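Local coordinates for protein FimX (Pseudomonas aeruginosa PAO1, PDB 3HVA), which is a receptor for cyclic di-GMP that contains GGDEF and EAL domains, the GGDEF domain being the part crystallised here, at residues 44-49 and 98-103; 33-38 and 140-145; 60-65 and 124-129; 117-122 and 133-138; 80-85 and 110-115. One frame throughout, in Å; residues are numbered along the deposited sequence.

Interaction 1: residues 44-49 and 98-103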
# COMPACT_ATOMS: atom_id res chain seq x y z
N PRO A 44 -16.42 -3.37 -9.14
CA PRO A 44 -15.59 -3.74 -7.99
C PRO A 44 -14.19 -3.14 -8.06
O PRO A 44 -13.57 -3.14 -9.13
CB PRO A 44 -15.49 -5.26 -8.11
CG PRO A 44 -15.65 -5.51 -9.57
CD PRO A 44 -16.73 -4.55 -9.96
N SER A 45 -13.69 -2.62 -6.94
CA SER A 45 -12.30 -2.20 -6.84
C SER A 45 -11.68 -2.88 -5.63
O SER A 45 -12.39 -3.42 -4.78
CB SER A 45 -12.20 -0.68 -6.70
OG SER A 45 -12.53 -0.03 -7.92
N THR A 46 -10.36 -2.87 -5.56
CA THR A 46 -9.67 -3.46 -4.42
C THR A 46 -8.81 -2.44 -3.70
O THR A 46 -8.08 -1.67 -4.32
CB THR A 46 -8.79 -4.65 -4.85
OG1 THR A 46 -9.62 -5.75 -5.22
CG2 THR A 46 -7.89 -5.07 -3.70
N LEU A 47 -8.90 -2.43 -2.38
CA LEU A 47 -8.06 -1.58 -1.56
C LEU A 47 -6.96 -2.39 -0.89
O LEU A 47 -7.23 -3.33 -0.15
CB LEU A 47 -8.89 -0.86 -0.50
CG LEU A 47 -8.07 -0.14 0.57
CD1 LEU A 47 -7.39 1.09 -0.00
CD2 LEU A 47 -8.94 0.22 1.76
N ALA A 48 -5.72 -2.02 -1.17
CA ALA A 48 -4.58 -2.63 -0.51
C ALA A 48 -4.03 -1.68 0.55
O ALA A 48 -3.78 -0.51 0.28
CB ALA A 48 -3.50 -2.98 -1.52
N TYR A 49 -3.88 -2.19 1.77
CA TYR A 49 -3.35 -1.41 2.88
C TYR A 49 -1.97 -1.98 3.22
O TYR A 49 -1.86 -3.08 3.76
CB TYR A 49 -4.30 -1.53 4.07
CG TYR A 49 -4.12 -0.47 5.14
CD1 TYR A 49 -4.96 0.64 5.20
CD2 TYR A 49 -3.13 -0.59 6.10
CE1 TYR A 49 -4.81 1.60 6.18
CE2 TYR A 49 -2.97 0.36 7.09
CZ TYR A 49 -3.81 1.45 7.12
OH TYR A 49 -3.65 2.41 8.10
N ALA A 98 -2.89 1.21 -1.92
CA ALA A 98 -3.10 0.97 -3.34
C ALA A 98 -4.56 0.66 -3.63
O ALA A 98 -5.16 -0.20 -2.99
CB ALA A 98 -2.21 -0.16 -3.83
N LEU A 99 -5.13 1.37 -4.60
CA LEU A 99 -6.49 1.11 -5.04
C LEU A 99 -6.45 0.47 -6.42
O LEU A 99 -5.86 1.02 -7.35
CB LEU A 99 -7.30 2.40 -5.07
CG LEU A 99 -8.78 2.31 -5.47
CD1 LEU A 99 -9.57 1.50 -4.46
CD2 LEU A 99 -9.36 3.71 -5.60
N PHE A 100 -7.05 -0.71 -6.55
CA PHE A 100 -7.13 -1.39 -7.83
C PHE A 100 -8.53 -1.24 -8.41
O PHE A 100 -9.38 -2.11 -8.22
CB PHE A 100 -6.78 -2.87 -7.68
CG PHE A 100 -5.34 -3.13 -7.35
CD1 PHE A 100 -4.39 -3.20 -8.35
CD2 PHE A 100 -4.93 -3.32 -6.04
CE1 PHE A 100 -3.06 -3.45 -8.06
CE2 PHE A 100 -3.61 -3.56 -5.73
CZ PHE A 100 -2.67 -3.62 -6.74
N LYS A 101 -8.76 -0.15 -9.12
CA LYS A 101 -10.07 0.12 -9.68
C LYS A 101 -10.46 -0.90 -10.75
O LYS A 101 -9.70 -1.16 -11.68
CB LYS A 101 -10.14 1.54 -10.24
CG LYS A 101 -9.87 2.62 -9.20
CD LYS A 101 -10.56 3.92 -9.57
CE LYS A 101 -10.41 4.94 -8.45
NZ LYS A 101 -11.22 6.17 -8.69
N GLY A 102 -11.64 -1.48 -10.59
CA GLY A 102 -12.17 -2.42 -11.57
C GLY A 102 -11.83 -3.87 -11.29
O GLY A 102 -12.26 -4.76 -12.02
N LYS A 103 -11.06 -4.11 -10.24
CA LYS A 103 -10.61 -5.46 -9.92
C LYS A 103 -11.13 -5.93 -8.56
O LYS A 103 -11.11 -5.18 -7.59
CB LYS A 103 -9.09 -5.54 -9.92
CG LYS A 103 -8.45 -5.39 -11.28
CD LYS A 103 -6.94 -5.25 -11.16
CE LYS A 103 -6.30 -4.99 -12.51
NZ LYS A 103 -6.49 -6.12 -13.46
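Thr46 and Phe100 exchange two backbone hydrogen bonds, and Ala48 and Ala98 exchange two more. Phe100 N bonds Thr46 O at 2.6 Å, nearly straight and in the carbonyl plane. Thr46 N bonds Phe100 O at 2.9 Å, but stands above the carbonyl plane of Phe100. Ala48 N reaches Ala98 O at 2.6 Å, with Ala98 N to Ala48 O at 2.9 Å in return. Thr46 O also receives a CA-H contact from Leu99 CA at 3.3 Å.

A type II turn runs from Phe100 to Lys103. The positive phi of Gly102 (92°) suits glycine. Ser45 OG sits beside its own backbone N (chi1 -71°), and there it accepts Gly102 N at 3.2 Å. Phe100 O has a second, weak donor in Lys103 N across the turn.

Side chains alternate between the sheet faces. Ala48 CB lies 3.9 Å from Ala98 CB on the face that also carries Thr46 and Phe100. Leu47 and Leu99 point to the other face.

The pair forms the middle of the GGDEF-domain sheet. Strand 135-142 bonds the far edge of strand 45-52, and strand 87-90 flanks strand 95-101. Helix 105-120 covers Ala48 and Phe100, while helices 24-41 and 149-164 cover the face of Leu47.

Interaction 2: residues 33-38 and 140-145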
# COMPACT_ATOMS: atom_id res chain seq x y z
N ALA A 33 -14.61 8.15 -4.51
CA ALA A 33 -15.15 8.00 -5.86
C ALA A 33 -15.28 6.54 -6.27
O ALA A 33 -16.23 6.16 -6.96
CB ALA A 33 -14.28 8.76 -6.86
N ALA A 34 -14.32 5.72 -5.85
CA ALA A 34 -14.31 4.31 -6.22
C ALA A 34 -15.42 3.52 -5.53
O ALA A 34 -15.90 2.51 -6.05
CB ALA A 34 -12.95 3.69 -5.92
N VAL A 35 -15.83 3.99 -4.36
CA VAL A 35 -16.92 3.37 -3.62
C VAL A 35 -18.25 3.71 -4.27
O VAL A 35 -19.12 2.85 -4.42
CB VAL A 35 -16.94 3.83 -2.16
CG1 VAL A 35 -18.15 3.25 -1.44
CG2 VAL A 35 -15.65 3.45 -1.45
N GLN A 36 -18.41 4.98 -4.65
CA GLN A 36 -19.62 5.43 -5.31
C GLN A 36 -19.83 4.63 -6.59
O GLN A 36 -20.94 4.22 -6.91
CB GLN A 36 -19.54 6.93 -5.62
CG GLN A 36 -20.77 7.72 -5.19
CD GLN A 36 -21.87 7.73 -6.24
OE1 GLN A 36 -21.62 8.00 -7.41
NE2 GLN A 36 -23.09 7.46 -5.81
N GLN A 37 -18.74 4.40 -7.32
CA GLN A 37 -18.78 3.59 -8.53
C GLN A 37 -19.20 2.16 -8.22
O GLN A 37 -19.90 1.51 -9.00
CB GLN A 37 -17.42 3.58 -9.23
CG GLN A 37 -17.36 4.41 -10.50
CD GLN A 37 -16.91 5.84 -10.27
OE1 GLN A 37 -15.71 6.12 -10.18
NE2 GLN A 37 -17.86 6.75 -10.19
N ALA A 38 -18.77 1.67 -7.06
CA ALA A 38 -18.99 0.28 -6.68
C ALA A 38 -20.43 0.00 -6.25
O ALA A 38 -20.93 -1.11 -6.43
CB ALA A 38 -18.02 -0.12 -5.58
N ALA A 140 -8.92 -5.39 0.97
CA ALA A 140 -10.37 -5.31 1.13
C ALA A 140 -11.07 -4.87 -0.15
O ALA A 140 -10.66 -3.91 -0.79
CB ALA A 140 -10.72 -4.38 2.28
N GLY A 141 -12.14 -5.57 -0.51
CA GLY A 141 -12.85 -5.29 -1.74
C GLY A 141 -13.88 -4.17 -1.67
O GLY A 141 -14.45 -3.90 -0.61
N LEU A 142 -14.09 -3.52 -2.81
CA LEU A 142 -15.14 -2.53 -2.96
C LEU A 142 -16.24 -3.11 -3.83
O LEU A 142 -16.00 -3.46 -4.99
CB LEU A 142 -14.60 -1.26 -3.62
CG LEU A 142 -14.02 -0.22 -2.67
CD1 LEU A 142 -13.60 1.02 -3.42
CD2 LEU A 142 -15.06 0.14 -1.64
N ASP A 143 -17.44 -3.22 -3.28
CA ASP A 143 -18.54 -3.83 -4.00
C ASP A 143 -19.85 -3.08 -3.75
O ASP A 143 -19.86 -2.07 -3.04
CB ASP A 143 -18.66 -5.31 -3.63
CG ASP A 143 -19.16 -5.51 -2.21
OD1 ASP A 143 -20.39 -5.55 -2.03
OD2 ASP A 143 -18.34 -5.65 -1.29
N GLU A 144 -20.94 -3.58 -4.32
CA GLU A 144 -22.24 -2.93 -4.20
C GLU A 144 -22.86 -3.21 -2.84
O GLU A 144 -23.80 -2.53 -2.41
CB GLU A 144 -23.17 -3.43 -5.29
CG GLU A 144 -22.46 -4.17 -6.40
CD GLU A 144 -23.16 -5.48 -6.72
OE1 GLU A 144 -23.74 -6.09 -5.80
OE2 GLU A 144 -23.11 -5.89 -7.90
N LYS A 145 -22.36 -4.24 -2.16
CA LYS A 145 -22.73 -4.50 -0.78
C LYS A 145 -21.88 -3.69 0.19
O LYS A 145 -21.84 -3.97 1.38
CB LYS A 145 -22.58 -5.99 -0.43
CG LYS A 145 -23.44 -6.95 -1.23
CD LYS A 145 -22.95 -8.37 -0.94
CE LYS A 145 -23.50 -9.38 -1.92
NZ LYS A 145 -22.62 -10.58 -1.94
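Leu142 carries this contact, pressing its isobutyl group against three residues of helix 24-41. Its CB lies 4.1 Å from Ala38 CB. With chi1 at -88°, CG stands anti to the carbonyl carbon and comes 4.2 Å from Val35 CG2. Both methyls reach Val35 CG2, and CD1 alone of the two also meets Ala34 CB, at 3.7 Å. CD2 meets Val35 CG2 at 3.4 Å, tighter than a usual carbon contact. The Val35 and Leu142 side chains cross at about a right angle.

Past the strand end the helix meets backbone as well as side chain. Ala38 CB rests 3.7 Å from Asp143 O. Ala38 O faces the next residue, where Glu144 CB approaches it to 3.4 Å. The carboxylate of Glu144 is engaged by Arg42 in a salt bridge.

The strand segment 140-142 and the helix segment 33-38 run at 60° to each other, their axes 9.4 Å apart at closest. The contact thus lays helix 24-41 over one end of the GGDEF-domain sheet. Helix 149-164 packs beside it, with Val152 on Leu142 and Ala149 on Val35. Leu99 of the central strand 95-101 touches Ala34.

The two segments share no hydrogen bond. The contact between them is mainly apolar, carried by methyl and methylene carbons of Leu142, Ala34, Val35 and Ala38, while the carboxylate of Glu144 pairs with Arg42.

Interaction 3: residues 60-65 and 124-129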
# COMPACT_ATOMS: atom_id res chain seq x y z
N ALA A 60 15.38 3.43 13.39
CA ALA A 60 16.36 3.48 14.47
C ALA A 60 17.78 3.34 13.93
O ALA A 60 18.70 4.04 14.36
CB ALA A 60 16.07 2.40 15.48
N ASP A 61 17.95 2.41 12.99
CA ASP A 61 19.27 2.10 12.45
C ASP A 61 19.71 3.05 11.34
O ASP A 61 20.89 3.32 11.17
CB ASP A 61 19.29 0.65 11.93
CG ASP A 61 19.08 -0.36 13.03
OD1 ASP A 61 19.15 0.01 14.22
OD2 ASP A 61 18.84 -1.55 12.70
N HIS A 62 18.74 3.55 10.58
CA HIS A 62 19.05 4.33 9.38
C HIS A 62 18.68 5.82 9.50
O HIS A 62 19.18 6.64 8.73
CB HIS A 62 18.37 3.71 8.15
CG HIS A 62 18.79 2.30 7.89
ND1 HIS A 62 20.00 1.98 7.30
CD2 HIS A 62 18.16 1.13 8.12
CE1 HIS A 62 20.09 0.66 7.19
NE2 HIS A 62 18.99 0.12 7.68
N GLY A 63 17.82 6.16 10.45
CA GLY A 63 17.45 7.54 10.66
C GLY A 63 16.63 8.13 9.52
O GLY A 63 16.25 7.41 8.60
N LEU A 64 16.36 9.43 9.59
CA LEU A 64 15.51 10.10 8.60
C LEU A 64 16.03 9.94 7.18
O LEU A 64 15.27 9.63 6.26
CB LEU A 64 15.36 11.58 8.94
CG LEU A 64 14.82 11.93 10.32
CD1 LEU A 64 14.47 13.40 10.40
CD2 LEU A 64 13.59 11.10 10.64
N SER A 65 17.32 10.17 7.00
CA SER A 65 17.93 10.06 5.68
C SER A 65 17.80 8.65 5.12
O SER A 65 17.44 8.46 3.96
CB SER A 65 19.40 10.44 5.77
OG SER A 65 20.03 10.33 4.51
N PHE A 124 18.14 -3.08 -0.37
CA PHE A 124 18.11 -1.62 -0.44
C PHE A 124 19.47 -1.02 -0.09
O PHE A 124 20.08 -1.40 0.90
CB PHE A 124 17.04 -1.06 0.50
CG PHE A 124 15.64 -1.47 0.14
CD1 PHE A 124 15.02 -2.53 0.78
CD2 PHE A 124 14.93 -0.79 -0.83
CE1 PHE A 124 13.73 -2.91 0.46
CE2 PHE A 124 13.64 -1.16 -1.16
CZ PHE A 124 13.04 -2.22 -0.52
N GLU A 125 19.94 -0.09 -0.92
CA GLU A 125 21.16 0.64 -0.61
C GLU A 125 20.80 1.97 0.04
O GLU A 125 20.24 2.85 -0.61
CB GLU A 125 21.97 0.93 -1.88
CG GLU A 125 21.50 0.23 -3.13
CD GLU A 125 21.84 1.04 -4.38
OE1 GLU A 125 21.33 2.17 -4.50
OE2 GLU A 125 22.61 0.54 -5.22
N LEU A 126 21.13 2.11 1.32
CA LEU A 126 20.80 3.32 2.06
C LEU A 126 22.05 4.00 2.60
O LEU A 126 22.63 3.54 3.58
CB LEU A 126 19.87 2.98 3.22
CG LEU A 126 18.68 2.08 2.88
CD1 LEU A 126 18.08 1.49 4.14
CD2 LEU A 126 17.64 2.85 2.08
N ASN A 127 22.46 5.09 1.95
CA ASN A 127 23.66 5.80 2.36
C ASN A 127 24.82 4.84 2.60
O ASN A 127 25.32 4.73 3.72
CB ASN A 127 23.40 6.63 3.62
CG ASN A 127 22.40 7.75 3.38
OD1 ASN A 127 22.41 8.39 2.33
ND2 ASN A 127 21.54 7.99 4.36
N GLY A 128 25.22 4.14 1.55
CA GLY A 128 26.28 3.15 1.66
C GLY A 128 25.77 1.87 2.29
O GLY A 128 26.05 0.78 1.80
N ARG A 129 25.03 2.01 3.39
CA ARG A 129 24.55 0.85 4.14
C ARG A 129 23.54 0.03 3.34
O ARG A 129 22.96 0.52 2.37
CB ARG A 129 23.94 1.29 5.47
CG ARG A 129 24.76 2.31 6.23
CD ARG A 129 24.95 1.88 7.68
NE ARG A 129 24.03 0.81 8.05
CZ ARG A 129 23.02 0.94 8.90
NH1 ARG A 129 22.80 2.11 9.50
NH2 ARG A 129 22.24 -0.09 9.17
O HOH W 1 21.37 6.34 6.73
O HOH W 2 21.93 3.81 6.55
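Two direct hydrogen bonds link Asp61 with Arg129 and Ser65 with Asn127. Arg129 NH1 donates a hydrogen bond to Asp61 O at 2.8 Å, with an N-H...O angle of 149°. The oxygen lies in the guanidinium plane, but the donor stands well above the carbonyl plane. Asn127 ND2 donates to Ser65 OG, also at 2.8 Å, and the hydroxyl oxygen lies near the amide plane. Ser65 OG is held there with chi1 at 179°, anti to its backbone nitrogen.

Water adds two bridges. One water donates to His62 O at 3.0 Å and accepts from Asn127 ND2 at 2.9 Å. The other lies in the plane of the His62 ring, 2.8 Å from ND1, and donates to Leu126 O at 3.1 Å.

Residues 124-129 belong to a small beta-hairpin, strands 124-126 and 129-131, separate from the main sheet of the GGDEF domain. Asn127 and Gly128 form its turn, both with positive phi. The hairpin meets helix 55-82 at its kink near Gly63.

Packing contacts centre on the His62 ring. Leu126 CD1 makes a CH-pi contact, 3.7 Å from the ring centroid and almost on the normal. Asp61 CB lies on the opposite face, toward the rim. The Arg129 chain bends at chi2 and chi3, bringing its guanidinium nearly parallel to the imidazole, 18° apart. His62 CE1 sits over the guanidinium face, toward its rim.

Charge plays a looser part. The carboxylate of Asp61 is near Arg129 without touching it, and may favour its position electrostatically.

Interaction 4: residues 117-122 and 133-138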
# COMPACT_ATOMS: atom_id res chain seq x y z
N LYS A 117 6.93 -10.36 -2.99
CA LYS A 117 8.18 -11.07 -3.19
C LYS A 117 9.28 -10.17 -3.74
O LYS A 117 10.45 -10.31 -3.38
CB LYS A 117 7.97 -12.28 -4.10
CG LYS A 117 7.12 -13.36 -3.46
CD LYS A 117 6.55 -14.31 -4.49
CE LYS A 117 5.66 -15.36 -3.84
NZ LYS A 117 4.73 -16.00 -4.81
N LYS A 118 8.91 -9.24 -4.62
CA LYS A 118 9.86 -8.28 -5.17
C LYS A 118 10.55 -7.55 -4.03
O LYS A 118 11.77 -7.37 -4.04
CB LYS A 118 9.16 -7.27 -6.07
CG LYS A 118 10.10 -6.25 -6.69
CD LYS A 118 11.10 -6.93 -7.62
CE LYS A 118 11.90 -5.92 -8.42
NZ LYS A 118 12.70 -6.58 -9.49
N VAL A 119 9.77 -7.13 -3.04
CA VAL A 119 10.31 -6.42 -1.89
C VAL A 119 11.13 -7.35 -1.00
O VAL A 119 12.26 -7.02 -0.63
CB VAL A 119 9.20 -5.75 -1.07
CG1 VAL A 119 9.76 -5.22 0.24
CG2 VAL A 119 8.54 -4.64 -1.87
N GLU A 120 10.55 -8.50 -0.65
CA GLU A 120 11.22 -9.46 0.23
C GLU A 120 12.59 -9.87 -0.30
O GLU A 120 13.52 -10.12 0.47
CB GLU A 120 10.35 -10.70 0.44
CG GLU A 120 11.15 -11.92 0.90
CD GLU A 120 10.28 -13.10 1.29
OE1 GLU A 120 9.54 -12.99 2.29
OE2 GLU A 120 10.35 -14.14 0.60
N ASN A 121 12.71 -9.93 -1.62
CA ASN A 121 13.96 -10.34 -2.25
C ASN A 121 14.77 -9.16 -2.77
O ASN A 121 15.68 -9.33 -3.59
CB ASN A 121 13.69 -11.33 -3.39
CG ASN A 121 13.05 -12.62 -2.90
OD1 ASN A 121 13.65 -13.36 -2.12
ND2 ASN A 121 11.84 -12.89 -3.37
N HIS A 122 14.45 -7.96 -2.30
CA HIS A 122 15.16 -6.77 -2.75
C HIS A 122 16.11 -6.21 -1.69
O HIS A 122 15.73 -6.01 -0.54
CB HIS A 122 14.19 -5.68 -3.20
CG HIS A 122 14.85 -4.51 -3.86
ND1 HIS A 122 15.32 -3.43 -3.16
CD2 HIS A 122 15.15 -4.28 -5.16
CE1 HIS A 122 15.86 -2.56 -4.00
NE2 HIS A 122 15.77 -3.05 -5.22
N ALA A 133 13.75 -5.78 3.64
CA ALA A 133 12.43 -5.50 4.20
C ALA A 133 11.33 -6.36 3.60
O ALA A 133 11.41 -6.78 2.44
CB ALA A 133 12.09 -4.02 4.05
N THR A 134 10.30 -6.62 4.39
CA THR A 134 9.12 -7.33 3.93
C THR A 134 7.90 -6.44 4.16
O THR A 134 7.97 -5.48 4.94
CB THR A 134 8.93 -8.65 4.68
OG1 THR A 134 8.41 -8.39 5.99
CG2 THR A 134 10.25 -9.40 4.80
N LEU A 135 6.80 -6.75 3.50
CA LEU A 135 5.58 -5.96 3.64
C LEU A 135 4.46 -6.77 4.27
O LEU A 135 4.44 -8.00 4.18
CB LEU A 135 5.12 -5.43 2.28
CG LEU A 135 6.19 -4.76 1.42
CD1 LEU A 135 5.60 -4.35 0.09
CD2 LEU A 135 6.78 -3.56 2.14
N SER A 136 3.53 -6.08 4.92
CA SER A 136 2.30 -6.70 5.40
C SER A 136 1.13 -6.03 4.70
O SER A 136 0.88 -4.84 4.88
CB SER A 136 2.18 -6.55 6.92
OG SER A 136 3.07 -7.43 7.58
N ILE A 137 0.41 -6.81 3.90
CA ILE A 137 -0.64 -6.25 3.06
C ILE A 137 -2.04 -6.67 3.49
O ILE A 137 -2.37 -7.86 3.50
CB ILE A 137 -0.44 -6.64 1.58
CG1 ILE A 137 0.94 -6.18 1.10
CG2 ILE A 137 -1.54 -6.03 0.72
CD1 ILE A 137 1.22 -6.50 -0.35
N GLY A 138 -2.85 -5.69 3.86
CA GLY A 138 -4.25 -5.91 4.16
C GLY A 138 -5.08 -5.56 2.94
O GLY A 138 -4.95 -4.46 2.40
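The C-terminal end of helix 105-120 packs on the start of strand 135-142 in the GGDEF-domain core, with Val119 meeting Leu135 and Ala133. Val119 CG2 touches Leu135 CD1 at 3.5 Å. The other methyl, CG1, lies 3.8 Å from Leu135 CG and 3.9 Å from Leu135 CD2. The valine thus straddles the leucine fork, and the two side chains cross at about a right angle. A chi1 of 170° sets CG1 anti to the backbone N and turns it toward Ala133 O, 3.2 Å away.

Strand 95-101, helix 105-120 and strand 135-142 make a beta-alpha-beta crossover. Its two strands are parallel, with strand 45-52 between them. The small hairpin 124-131 is inserted between the helix and the second strand.

Ala133 O also receives a CA-H contact from Glu120 CA at 3.5 Å, with an angle of 146° at the hydrogen. Val119 O, another carbonyl near by, accepts His122 N at 2.9 Å as the helix ends. Glu120 OE1 is hydrogen-bonded to Ser169 OG, and Thr134 OG1 is hydrogen-bonded to Asn53 OD1. Leu74 of helix 55-82 touches Val119, and Ile50 of strand 45-52 touches Leu135.

Interaction 5: residues 80-85 and 110-115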
# COMPACT_ATOMS: atom_id res chain seq x y z
N GLU A 80 6.46 0.03 -10.36
CA GLU A 80 6.94 -0.95 -11.32
C GLU A 80 6.05 -2.19 -11.36
O GLU A 80 5.74 -2.71 -12.43
CB GLU A 80 8.37 -1.36 -10.99
CG GLU A 80 8.72 -2.76 -11.46
CD GLU A 80 9.82 -3.38 -10.63
OE1 GLU A 80 10.76 -2.65 -10.25
OE2 GLU A 80 9.75 -4.60 -10.36
N GLN A 81 5.65 -2.65 -10.18
CA GLN A 81 4.95 -3.92 -10.05
C GLN A 81 3.46 -3.78 -10.35
O GLN A 81 2.81 -4.74 -10.77
CB GLN A 81 5.15 -4.50 -8.65
CG GLN A 81 5.53 -5.97 -8.66
CD GLN A 81 6.97 -6.18 -9.07
OE1 GLN A 81 7.89 -5.71 -8.40
NE2 GLN A 81 7.18 -6.89 -10.17
N PHE A 82 2.91 -2.59 -10.13
CA PHE A 82 1.49 -2.36 -10.33
C PHE A 82 1.20 -1.61 -11.63
O PHE A 82 0.12 -1.74 -12.20
CB PHE A 82 0.89 -1.59 -9.15
CG PHE A 82 0.95 -2.34 -7.85
CD1 PHE A 82 0.90 -3.73 -7.83
CD2 PHE A 82 1.03 -1.66 -6.64
CE1 PHE A 82 0.95 -4.42 -6.64
CE2 PHE A 82 1.08 -2.35 -5.44
CZ PHE A 82 1.04 -3.73 -5.44
N GLY A 83 2.17 -0.82 -12.08
CA GLY A 83 2.01 -0.06 -13.30
C GLY A 83 0.76 0.79 -13.30
O GLY A 83 0.53 1.59 -12.39
N GLU A 84 -0.08 0.61 -14.32
CA GLU A 84 -1.27 1.43 -14.51
C GLU A 84 -2.45 0.90 -13.70
O GLU A 84 -3.46 1.59 -13.55
CB GLU A 84 -1.65 1.44 -15.99
CG GLU A 84 -2.17 2.77 -16.50
CD GLU A 84 -1.18 3.45 -17.42
OE1 GLU A 84 -1.26 4.69 -17.57
OE2 GLU A 84 -0.32 2.75 -17.99
N GLU A 85 -2.31 -0.31 -13.18
CA GLU A 85 -3.43 -1.02 -12.57
C GLU A 85 -3.88 -0.44 -11.23
O GLU A 85 -5.02 -0.65 -10.81
CB GLU A 85 -3.09 -2.50 -12.39
CG GLU A 85 -2.65 -3.18 -13.68
CD GLU A 85 -3.75 -3.19 -14.73
OE1 GLU A 85 -3.44 -2.94 -15.92
OE2 GLU A 85 -4.92 -3.44 -14.38
N ALA A 110 -2.70 -11.52 -7.72
CA ALA A 110 -1.51 -11.82 -8.51
C ALA A 110 -0.45 -10.73 -8.35
O ALA A 110 0.71 -11.01 -8.06
CB ALA A 110 -1.88 -12.00 -9.97
N ALA A 111 -0.87 -9.48 -8.55
CA ALA A 111 0.04 -8.34 -8.46
C ALA A 111 0.50 -8.09 -7.03
O ALA A 111 1.61 -7.63 -6.80
CB ALA A 111 -0.62 -7.10 -9.04
N LEU A 112 -0.36 -8.40 -6.07
CA LEU A 112 -0.01 -8.24 -4.66
C LEU A 112 1.02 -9.29 -4.26
O LEU A 112 1.91 -9.01 -3.46
CB LEU A 112 -1.25 -8.36 -3.77
CG LEU A 112 -2.34 -7.31 -3.99
CD1 LEU A 112 -3.59 -7.66 -3.20
CD2 LEU A 112 -1.84 -5.92 -3.63
N GLN A 113 0.89 -10.48 -4.82
CA GLN A 113 1.85 -11.55 -4.58
C GLN A 113 3.19 -11.20 -5.19
O GLN A 113 4.25 -11.44 -4.60
CB GLN A 113 1.34 -12.87 -5.16
CG GLN A 113 0.14 -13.44 -4.43
CD GLN A 113 0.45 -13.80 -2.99
OE1 GLN A 113 1.59 -13.69 -2.55
NE2 GLN A 113 -0.56 -14.22 -2.25
N ARG A 114 3.14 -10.61 -6.38
CA ARG A 114 4.35 -10.26 -7.12
C ARG A 114 5.15 -9.19 -6.37
O ARG A 114 6.36 -9.32 -6.19
CB ARG A 114 3.99 -9.80 -8.53
CG ARG A 114 5.05 -10.10 -9.58
CD ARG A 114 4.44 -10.29 -10.97
NE ARG A 114 3.53 -9.21 -11.33
CZ ARG A 114 2.21 -9.36 -11.46
NH1 ARG A 114 1.65 -10.54 -11.26
NH2 ARG A 114 1.45 -8.32 -11.79
N LEU A 115 4.47 -8.14 -5.93
CA LEU A 115 5.12 -7.07 -5.17
C LEU A 115 5.73 -7.61 -3.88
O LEU A 115 6.89 -7.36 -3.57
CB LEU A 115 4.13 -5.96 -4.83
CG LEU A 115 4.72 -4.84 -3.97
CD1 LEU A 115 5.65 -3.96 -4.79
CD2 LEU A 115 3.62 -4.01 -3.32
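Helix 55-82 meets helix 105-120 closely as it ends, with Gln81 CA 5.8 Å from Leu115 CA and Phe82 CA 6.4 Å from Ala111 CA. Gly83 leaves the helix with positive phi. These are the two helices of the beta-alpha-beta-beta-alpha-beta core of the GGDEF domain, a ferredoxin-like arrangement in which both helices lie on one face of the sheet.

Phe82 is the main side chain. With chi1 at -64°, its ring extends toward the partner helix. Ala111 CB lies 3.9 Å from CD1 of the ring. Leu112 CD2 approaches CZ to 4.0 Å. The Leu115 side chain crosses the phenylalanine at about a right angle, its CD2 3.4 Å from Phe82 CZ. Phe100 of the sheet meets the Phe82 ring edge-to-face.

Gln81 packs through its aliphatic part. Its CB lies 3.9 Å from Leu115 CD1, and CG is 3.6 Å from Leu115 N. The methylenes of Arg114 run obliquely past the glutamine at the more exposed side. Leu115 N is already bonded within its helix, to Ala111 O. That same Ala111 O sits at the edge of the Phe82 ring, near its plane, 3.3 Å from CE1.

Overall arrangement
From the N terminus, residues 33-38 open interaction 2, which closes last, at 140-145, and encloses the other four. Interaction 1 opens at 44-49 and closes at 98-103. Before it closes, interactions 3 and 5 open on helix 55-82, at 60-65 and 80-85, so both cross it. Interaction 5 closes at 110-115, within the span of interaction 3. Interaction 4 opens at 117-122, before interaction 3 closes at 124-129, and the two cross; it closes at 133-138. Interactions 1 and 2 join sheet strands and helix 24-41. Interaction 5 joins helices 55-82 and 105-120, interaction 4 sets helix 105-120 on strand 135-142, and interaction 3 fastens the outlying hairpin.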